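PDB 6JC0: putative molybdenum cofactor biosynthesis protein D2 (MoaD2) / thiamine S from Mycobacterium smegmatis, which probably serves as the small, ubiquitin-like sulfur-carrier subunit of molybdopterin synthase in molybdenum cofactor biosynthesis. Local coordinates for residues Thr5-Thr10 with Ile30-Ser35; Thr34-Leu39 with Lys71-Pro76; Ser58-Glu63 with Thr78-Pro83. All coordinates share one frame; numbering follows the deposited sequence.

Interaction 1: residues Thr5-Thr10 with Ile30-Ser35; sequences TTVRVT and IATGTS
V7 and I30 face each other as an antiparallel hydrogen-bonded pair, V7 N donating to I30 O (2.8 Å) and I30 N returning the bond to V7 O (3.0 Å), while T6 and A31 beside them form a non-hydrogen-bonded pair. One residue further out the pairing continues into the turn: T32 N points almost straight at T5 O, at 174° and 3.0 Å, and T32 OG1 adds a weak bond to the same oxygen. On the buried side V7 and I30 run side by side in the same direction, with V7 CG1 lying 3.7 Å from I30 CG1. I30 CG1 sits between its backbone N and carbonyl carbon (chi1 62°), and the extended chain beyond it carries CD1 along the sheet to V9 CG2, 3.8 Å away. These strands, 6-13 and 25-31, form the first antiparallel strand pair of the ubiquitin-like beta-grasp fold, with 25-31 at the border of the sheet within this chain. The chain then leaves the strand pair by a type II beta turn from A31 to T34, whose third residue, G33, has a positive phi suited to glycine. T34 N closes the turn on A31 O at 3.0 Å; T34 OG1 also bonds this oxygen, at a doubtfully short modelled distance. On the opposite, more open surface T6 CB rests against I30 O (3.4 Å), and R8 NH1 hydrogen-bonds S27 OG, further back on the same partner strand.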
loop_
_atom_site.group_PDB
_atom_site.type_symbol
_atom_site.label_atom_id
_atom_site.label_comp_id
_atom_site.label_asym_id
_atom_site.label_seq_id
_atom_site.Cartn_x
_atom_site.Cartn_y
_atom_site.Cartn_z
ATOM N N THR B 5 -28.061 11.290 50.062
ATOM C CA THR B 5 -28.918 10.284 49.446
ATOM C C THR B 5 -28.637 10.144 47.951
ATOM O O THR B 5 -28.766 9.059 47.384
ATOM C CB THR B 5 -30.411 10.619 49.637
ATOM O OG1 THR B 5 -30.686 11.912 49.083
ATOM C CG2 THR B 5 -30.779 10.618 51.110
ATOM N N THR B 6 -28.260 11.247 47.314
ATOM C CA THR B 6 -28.053 11.255 45.874
ATOM C C THR B 6 -26.656 11.726 45.498
ATOM O O THR B 6 -25.947 12.335 46.299
ATOM C CB THR B 6 -29.077 12.156 45.156
ATOM O OG1 THR B 6 -28.839 13.528 45.497
ATOM C CG2 THR B 6 -30.497 11.775 45.548
ATOM N N VAL B 7 -26.279 11.443 44.258
ATOM C CA VAL B 7 -24.977 11.824 43.747
ATOM C C VAL B 7 -25.149 12.478 42.376
ATOM O O VAL B 7 -26.006 12.071 41.593
ATOM C CB VAL B 7 -24.038 10.601 43.668
ATOM C CG1 VAL B 7 -24.568 9.561 42.690
ATOM C CG2 VAL B 7 -22.669 11.030 43.284
ATOM N N ARG B 8 -24.359 13.507 42.094
ATOM C CA ARG B 8 -24.523 14.230 40.839
ATOM C C ARG B 8 -23.603 13.699 39.745
ATOM O O ARG B 8 -22.385 13.644 39.907
ATOM C CB ARG B 8 -24.287 15.726 41.041
ATOM C CG ARG B 8 -24.528 16.543 39.783
ATOM C CD ARG B 8 -24.693 18.021 40.087
ATOM N NE ARG B 8 -25.958 18.304 40.761
ATOM C CZ ARG B 8 -27.115 18.484 40.130
ATOM N NH1 ARG B 8 -27.171 18.404 38.807
ATOM N NH2 ARG B 8 -28.216 18.741 40.821
ATOM N N VAL B 9 -24.205 13.312 38.629
ATOM C CA VAL B 9 -23.468 12.742 37.509
ATOM C C VAL B 9 -23.580 13.628 36.276
ATOM O O VAL B 9 -24.672 14.053 35.902
ATOM C CB VAL B 9 -23.980 11.321 37.166
ATOM C CG1 VAL B 9 -23.532 10.899 35.771
ATOM C CG2 VAL B 9 -23.514 10.317 38.210
ATOM N N THR B 10 -22.443 13.915 35.655
ATOM C CA THR B 10 -22.433 14.602 34.375
ATOM C C THR B 10 -22.454 13.569 33.253
ATOM O O THR B 10 -21.657 12.629 33.245
ATOM C CB THR B 10 -21.202 15.521 34.229
ATOM O OG1 THR B 10 -21.174 16.458 35.311
ATOM C CG2 THR B 10 -21.246 16.284 32.909
ATOM N N ILE B 30 -28.778 11.308 40.748
ATOM C CA ILE B 30 -29.224 9.924 40.844
ATOM C C ILE B 30 -28.948 9.360 42.230
ATOM O O ILE B 30 -28.008 9.786 42.905
ATOM C CB ILE B 30 -28.541 9.026 39.805
ATOM C CG1 ILE B 30 -27.031 9.004 40.046
ATOM C CG2 ILE B 30 -28.885 9.479 38.385
ATOM C CD1 ILE B 30 -26.316 7.952 39.267
ATOM N N ALA B 31 -29.771 8.402 42.647
ATOM C CA ALA B 31 -29.602 7.756 43.943
ATOM C C ALA B 31 -28.217 7.133 44.046
ATOM O O ALA B 31 -27.766 6.446 43.128
ATOM C CB ALA B 31 -30.674 6.702 44.161
ATOM N N THR B 32 -27.542 7.395 45.159
ATOM C CA THR B 32 -26.220 6.836 45.401
ATOM C C THR B 32 -26.286 5.318 45.333
ATOM O O THR B 32 -27.140 4.696 45.969
ATOM C CB THR B 32 -25.660 7.278 46.765
ATOM O OG1 THR B 32 -25.703 8.707 46.854
ATOM C CG2 THR B 32 -24.221 6.807 46.932
ATOM N N GLY B 33 -25.402 4.730 44.534
ATOM C CA GLY B 33 -25.393 3.293 44.342
ATOM C C GLY B 33 -26.055 2.845 43.051
ATOM O O GLY B 33 -26.001 1.665 42.704
ATOM N N THR B 34 -26.684 3.780 42.343
ATOM C CA THR B 34 -27.304 3.478 41.057
ATOM C C THR B 34 -26.272 2.887 40.103
ATOM O O THR B 34 -25.191 3.443 39.932
ATOM C CB THR B 34 -27.924 4.738 40.408
ATOM O OG1 THR B 34 -28.963 5.259 41.245
ATOM C CG2 THR B 34 -28.502 4.413 39.038
ATOM N N SER B 35 -26.596 1.752 39.496
ATOM C CA SER B 35 -25.687 1.131 38.544
ATOM C C SER B 35 -25.700 1.901 37.228
ATOM O O SER B 35 -26.636 2.654 36.953
ATOM C CB SER B 35 -26.067 -0.329 38.302
ATOM O OG SER B 35 -27.230 -0.417 37.498
#

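Interaction 2: residues Thr34-Leu39 with Lys71-Pro76; sequences TSVAEL and KPLVTP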
loop_
_atom_site.group_PDB
_atom_site.type_symbol
_atom_site.label_atom_id
_atom_site.label_comp_id
_atom_site.label_asym_id
_atom_site.label_seq_id
_atom_site.Cartn_x
_atom_site.Cartn_y
_atom_site.Cartn_z
ATOM N N THR B 34 -26.684 3.780 42.343
ATOM C CA THR B 34 -27.304 3.478 41.057
ATOM C C THR B 34 -26.272 2.887 40.103
ATOM O O THR B 34 -25.191 3.443 39.932
ATOM C CB THR B 34 -27.924 4.738 40.408
ATOM O OG1 THR B 34 -28.963 5.259 41.245
ATOM C CG2 THR B 34 -28.502 4.413 39.038
ATOM N N SER B 35 -26.596 1.752 39.496
ATOM C CA SER B 35 -25.687 1.131 38.544
ATOM C C SER B 35 -25.700 1.901 37.228
ATOM O O SER B 35 -26.636 2.654 36.953
ATOM C CB SER B 35 -26.067 -0.329 38.302
ATOM O OG SER B 35 -27.230 -0.417 37.498
ATOM N N VAL B 36 -24.667 1.709 36.416
ATOM C CA VAL B 36 -24.617 2.345 35.105
ATOM C C VAL B 36 -25.811 1.904 34.266
ATOM O O VAL B 36 -26.406 2.709 33.552
ATOM C CB VAL B 36 -23.313 2.021 34.357
ATOM C CG1 VAL B 36 -23.302 2.691 32.991
ATOM C CG2 VAL B 36 -22.106 2.463 35.174
ATOM N N ALA B 37 -26.170 0.627 34.378
ATOM C CA ALA B 37 -27.313 0.083 33.650
ATOM C C ALA B 37 -28.617 0.793 34.038
ATOM O O ALA B 37 -29.411 1.163 33.175
ATOM C CB ALA B 37 -27.428 -1.413 33.890
ATOM N N GLU B 38 -28.827 0.989 35.336
ATOM C CA GLU B 38 -29.997 1.719 35.814
ATOM C C GLU B 38 -29.999 3.161 35.318
ATOM O O GLU B 38 -31.053 3.724 35.031
ATOM C CB GLU B 38 -30.060 1.710 37.342
ATOM C CG GLU B 38 -30.242 0.346 37.977
ATOM C CD GLU B 38 -30.292 0.432 39.490
ATOM O OE1 GLU B 38 -31.254 1.029 40.018
ATOM O OE2 GLU B 38 -29.363 -0.081 40.151
ATOM N N LEU B 39 -28.814 3.760 35.235
ATOM C CA LEU B 39 -28.679 5.124 34.733
ATOM C C LEU B 39 -29.099 5.192 33.273
ATOM O O LEU B 39 -29.840 6.091 32.872
ATOM C CB LEU B 39 -27.240 5.627 34.886
ATOM C CG LEU B 39 -26.923 6.948 34.180
ATOM C CD1 LEU B 39 -27.780 8.092 34.729
ATOM C CD2 LEU B 39 -25.442 7.285 34.300
ATOM N N LYS B 71 -21.859 -1.838 37.585
ATOM C CA LYS B 71 -21.005 -0.902 38.316
ATOM C C LYS B 71 -21.810 0.191 39.010
ATOM O O LYS B 71 -22.509 0.960 38.356
ATOM C CB LYS B 71 -19.989 -0.255 37.373
ATOM C CG LYS B 71 -19.249 0.924 37.991
ATOM C CD LYS B 71 -18.394 1.643 36.956
ATOM C CE LYS B 71 -17.776 2.914 37.524
ATOM N NZ LYS B 71 -16.777 2.627 38.583
ATOM N N PRO B 72 -21.710 0.260 40.343
ATOM C CA PRO B 72 -22.443 1.266 41.115
ATOM C C PRO B 72 -21.844 2.663 40.980
ATOM O O PRO B 72 -20.621 2.816 40.976
ATOM C CB PRO B 72 -22.317 0.767 42.563
ATOM C CG PRO B 72 -21.808 -0.649 42.456
ATOM C CD PRO B 72 -20.992 -0.684 41.213
ATOM N N LEU B 73 -22.705 3.671 40.876
ATOM C CA LEU B 73 -22.269 5.061 40.868
ATOM C C LEU B 73 -22.412 5.647 42.274
ATOM O O LEU B 73 -23.517 5.925 42.721
ATOM C CB LEU B 73 -23.079 5.866 39.848
ATOM C CG LEU B 73 -22.946 5.363 38.405
ATOM C CD1 LEU B 73 -24.064 5.895 37.511
ATOM C CD2 LEU B 73 -21.583 5.749 37.833
ATOM N N VAL B 74 -21.294 5.820 42.976
ATOM C CA VAL B 74 -21.341 6.208 44.389
ATOM C C VAL B 74 -20.588 7.500 44.675
ATOM O O VAL B 74 -20.439 7.903 45.829
ATOM C CB VAL B 74 -20.770 5.104 45.289
ATOM C CG1 VAL B 74 -21.647 3.865 45.219
ATOM C CG2 VAL B 74 -19.339 4.778 44.890
ATOM N N THR B 75 -20.127 8.148 43.614
ATOM C CA THR B 75 -19.328 9.355 43.730
ATOM C C THR B 75 -19.591 10.208 42.500
ATOM O O THR B 75 -19.832 9.663 41.425
ATOM C CB THR B 75 -17.818 9.019 43.866
ATOM O OG1 THR B 75 -17.035 10.208 43.707
ATOM C CG2 THR B 75 -17.396 7.993 42.825
ATOM N N PRO B 76 -19.595 11.546 42.660
ATOM C CA PRO B 76 -19.805 12.450 41.522
ATOM C C PRO B 76 -18.870 12.096 40.376
ATOM O O PRO B 76 -17.684 11.859 40.604
ATOM C CB PRO B 76 -19.489 13.826 42.106
ATOM C CG PRO B 76 -19.850 13.686 43.550
ATOM C CD PRO B 76 -19.457 12.285 43.929
#
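K71-L73 runs antiparallel to T34-S35 just where the chain enters helix 36-44, the long helix that packs across the sheet in the ubiquitin-like beta-grasp fold. The two short, weakly bonded strands make a small sheet apart from the main one. Backbone bonds join them at two points. L73 N donates to T34 O at 2.7 Å, but it approaches from above the carbonyl plane, 36° out of it, and the bond is bent. V36 N, in the first turn of the helix, donates to K71 O at 3.0 Å, again with a bent N-H. That carbonyl also receives a CA-H...O contact from S35 CA, so K71 O gathers the approach of two successive residues at the helix start.

Polar side chains act on the helix end itself. S35 is the N-cap, and with E38 it forms a capping box: E38 N donates to S35 OG at 3.0 Å, whereas the return bond from S35 N to E38 OE2 is weak. S35 OG lies between its backbone N and carbonyl carbon (chi1 74°), a rotation that turns the oxygen back over the first helical turn.

The apolar contacts centre on L73. Its CB and CG lie close against T34 O, and its two methyls divide between helix residues. CD2 approaches V36 CG2 loosely, while CD1 meets L39, whose side chain crosses it at about a right angle. L73 also touches I30 and C61, and L39 touches V79, which ties this corner to the main sheet. At the outer edge the aliphatic part of K71 crosses V36 obliquely, CB lying 4.1 Å from V36 CG2; further in, L39 CD2 lies 3.8 Å from L73 CD1.

Interaction 3: residues Ser58-Glu63 with Thr78-Pro83; sequences SYLCDE and TVDVLP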
loop_
_atom_site.group_PDB
_atom_site.type_symbol
_atom_site.label_atom_id
_atom_site.label_comp_id
_atom_site.label_asym_id
_atom_site.label_seq_id
_atom_site.Cartn_x
_atom_site.Cartn_y
_atom_site.Cartn_z
ATOM N N SER B 58 -21.451 1.993 24.165
ATOM C CA SER B 58 -20.551 1.635 25.252
ATOM C C SER B 58 -20.421 2.851 26.157
ATOM O O SER B 58 -20.930 3.927 25.829
ATOM C CB SER B 58 -19.186 1.187 24.731
ATOM O OG SER B 58 -18.550 2.228 24.018
ATOM N N TYR B 59 -19.760 2.691 27.299
ATOM C CA TYR B 59 -19.746 3.755 28.296
ATOM C C TYR B 59 -18.400 3.929 28.985
ATOM O O TYR B 59 -17.681 2.959 29.242
ATOM C CB TYR B 59 -20.840 3.500 29.341
ATOM C CG TYR B 59 -22.212 3.380 28.722
ATOM C CD1 TYR B 59 -22.986 4.509 28.479
ATOM C CD2 TYR B 59 -22.717 2.142 28.344
ATOM C CE1 TYR B 59 -24.235 4.406 27.888
ATOM C CE2 TYR B 59 -23.962 2.029 27.750
ATOM C CZ TYR B 59 -24.718 3.165 27.530
ATOM O OH TYR B 59 -25.958 3.058 26.947
ATOM N N LEU B 60 -18.070 5.184 29.272
ATOM C CA LEU B 60 -16.911 5.516 30.084
ATOM C C LEU B 60 -17.347 6.206 31.368
ATOM O O LEU B 60 -18.277 7.008 31.362
ATOM C CB LEU B 60 -15.950 6.427 29.320
ATOM C CG LEU B 60 -15.680 6.131 27.847
ATOM C CD1 LEU B 60 -14.863 7.260 27.246
ATOM C CD2 LEU B 60 -14.973 4.791 27.675
ATOM N N CYS B 61 -16.676 5.884 32.467
ATOM C CA CYS B 61 -16.823 6.630 33.713
ATOM C C CYS B 61 -15.501 7.326 33.989
ATOM O O CYS B 61 -14.496 6.661 34.238
ATOM C CB CYS B 61 -17.200 5.710 34.874
ATOM S SG CYS B 61 -18.879 5.056 34.810
ATOM N N ASP B 62 -15.504 8.657 33.939
ATOM C CA ASP B 62 -14.269 9.437 33.964
ATOM C C ASP B 62 -13.303 8.903 32.907
ATOM O O ASP B 62 -12.128 8.667 33.183
ATOM C CB ASP B 62 -13.625 9.412 35.353
ATOM C CG ASP B 62 -14.454 10.143 36.398
ATOM O OD1 ASP B 62 -15.312 10.966 36.016
ATOM O OD2 ASP B 62 -14.243 9.899 37.605
ATOM N N GLU B 63 -13.833 8.690 31.705
ATOM C CA GLU B 63 -13.076 8.194 30.553
ATOM C C GLU B 63 -12.393 6.839 30.772
ATOM O O GLU B 63 -11.439 6.506 30.072
ATOM C CB GLU B 63 -12.036 9.233 30.117
ATOM C CG GLU B 63 -12.651 10.536 29.623
ATOM C CD GLU B 63 -11.639 11.464 28.978
ATOM O OE1 GLU B 63 -10.423 11.226 29.136
ATOM O OE2 GLU B 63 -12.060 12.432 28.309
ATOM N N THR B 78 -18.304 11.724 35.706
ATOM C CA THR B 78 -18.683 11.991 34.329
ATOM C C THR B 78 -18.900 10.670 33.603
ATOM O O THR B 78 -18.011 9.818 33.571
ATOM C CB THR B 78 -17.620 12.820 33.595
ATOM O OG1 THR B 78 -17.464 14.080 34.257
ATOM C CG2 THR B 78 -18.036 13.062 32.153
ATOM N N VAL B 79 -20.090 10.490 33.045
ATOM C CA VAL B 79 -20.388 9.300 32.260
ATOM C C VAL B 79 -20.483 9.661 30.778
ATOM O O VAL B 79 -21.317 10.482 30.382
ATOM C CB VAL B 79 -21.703 8.627 32.714
ATOM C CG1 VAL B 79 -22.023 7.430 31.828
ATOM C CG2 VAL B 79 -21.617 8.199 34.170
ATOM N N ASP B 80 -19.623 9.060 29.962
ATOM C CA ASP B 80 -19.653 9.294 28.517
ATOM C C ASP B 80 -20.455 8.216 27.789
ATOM O O ASP B 80 -20.291 7.025 28.051
ATOM C CB ASP B 80 -18.232 9.350 27.942
ATOM C CG ASP B 80 -17.465 10.588 28.377
ATOM O OD1 ASP B 80 -18.063 11.468 29.026
ATOM O OD2 ASP B 80 -16.264 10.690 28.057
ATOM N N VAL B 81 -21.311 8.643 26.863
ATOM C CA VAL B 81 -22.119 7.727 26.068
ATOM C C VAL B 81 -21.557 7.592 24.651
ATOM O O VAL B 81 -21.623 8.534 23.852
ATOM C CB VAL B 81 -23.588 8.198 25.987
ATOM C CG1 VAL B 81 -24.409 7.211 25.179
ATOM C CG2 VAL B 81 -24.167 8.364 27.381
ATOM N N LEU B 82 -21.022 6.412 24.340
ATOM C CA LEU B 82 -20.288 6.189 23.096
ATOM C C LEU B 82 -20.991 5.210 22.158
ATOM O O LEU B 82 -21.069 4.017 22.448
ATOM C CB LEU B 82 -18.874 5.664 23.398
ATOM C CG LEU B 82 -17.741 6.646 23.720
ATOM C CD1 LEU B 82 -18.010 7.420 24.992
ATOM C CD2 LEU B 82 -16.407 5.912 23.819
ATOM N N PRO B 83 -21.494 5.707 21.019
ATOM C CA PRO B 83 -22.069 4.819 20.003
ATOM C C PRO B 83 -20.997 3.924 19.394
ATOM O O PRO B 83 -19.809 4.192 19.598
ATOM C CB PRO B 83 -22.635 5.792 18.955
ATOM C CG PRO B 83 -22.787 7.091 19.680
ATOM C CD PRO B 83 -21.637 7.123 20.650
HETATM O O HOH W 1 -18.764 2.215 21.568
HETATM O O HOH W 2 -16.222 9.735 31.108
#
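S58-C61 and T78-L82 pair in antiparallel register through four bridges, S58 with L82, Y59 with V81, L60 with D80 and C61 with V79. The hydrogen-bonded pairs are doubly bonded: S58 N reaches L82 O at 2.7 Å and D80 N reaches L60 O at 2.8 Å, each with its reciprocal bond. The tightly packed face carries Y59, C61, V79 and V81. There Y59 CG is anti to the carbonyl carbon (chi1 -57°), which carries the ring alongside V81, CE1 coming within 3.9 Å of V81 CG1. C61 SG packs more loosely on V79 CG2. Helix 36-44 closes over this layer, V40 touching Y59 and L39 touching V79.

Strand 77-82 lies inside the beta-grasp sheet, between 58-61 and the parallel strand 6-13, so V79 bonds on to T10 and R12. The face bearing S58, L60, D80 and L82 is more polar and is partly covered by another protein chain, an aromatic side chain of which packs on L82. L60 and L82 cross at about a right angle, CD1 to CD1 3.9 Å. D80 OD2 and E63 OE2 stand 4.6 Å apart, and R12 makes salt bridges to both, which probably offsets their like charge.

The solvent end is the turn after C61, where D62 and E63 both have positive phi, yet it is well bonded. D62 N donates to T78 O in the carbonyl plane at 2.8 Å, and D62 OD1 accepts from T78 N on the syn side, 29° out of the carboxylate plane. A water takes the E63 N-H and donates to T78 O, while another, near exposed S58, donates to P83 O and sits doubtfully close to S58 OG.

Interaction 2 is the buried contact; interaction 1 sets a buried face against an exposed one, and in interaction 3 the second face is partly covered by another chain. Interactions 1 and 3 belong to the main sheet, where strands 6-13 and 77-82 are neighbours bonded from T10 O to V79 N. Interaction 2 shares T34 and S35 with interaction 1 and joins strand 34-35 and the helix start to strand 72-73, G33 N probably bonding to L73 O. Their apolar sides meet under the helix: L73 CD1 packs on I30 CD1, and L39 CD2 on V79 CG2. Chemistry follows place: strand pairing and a turn in interaction 1, helix capping in interaction 2, carboxylates and waters in interaction 3.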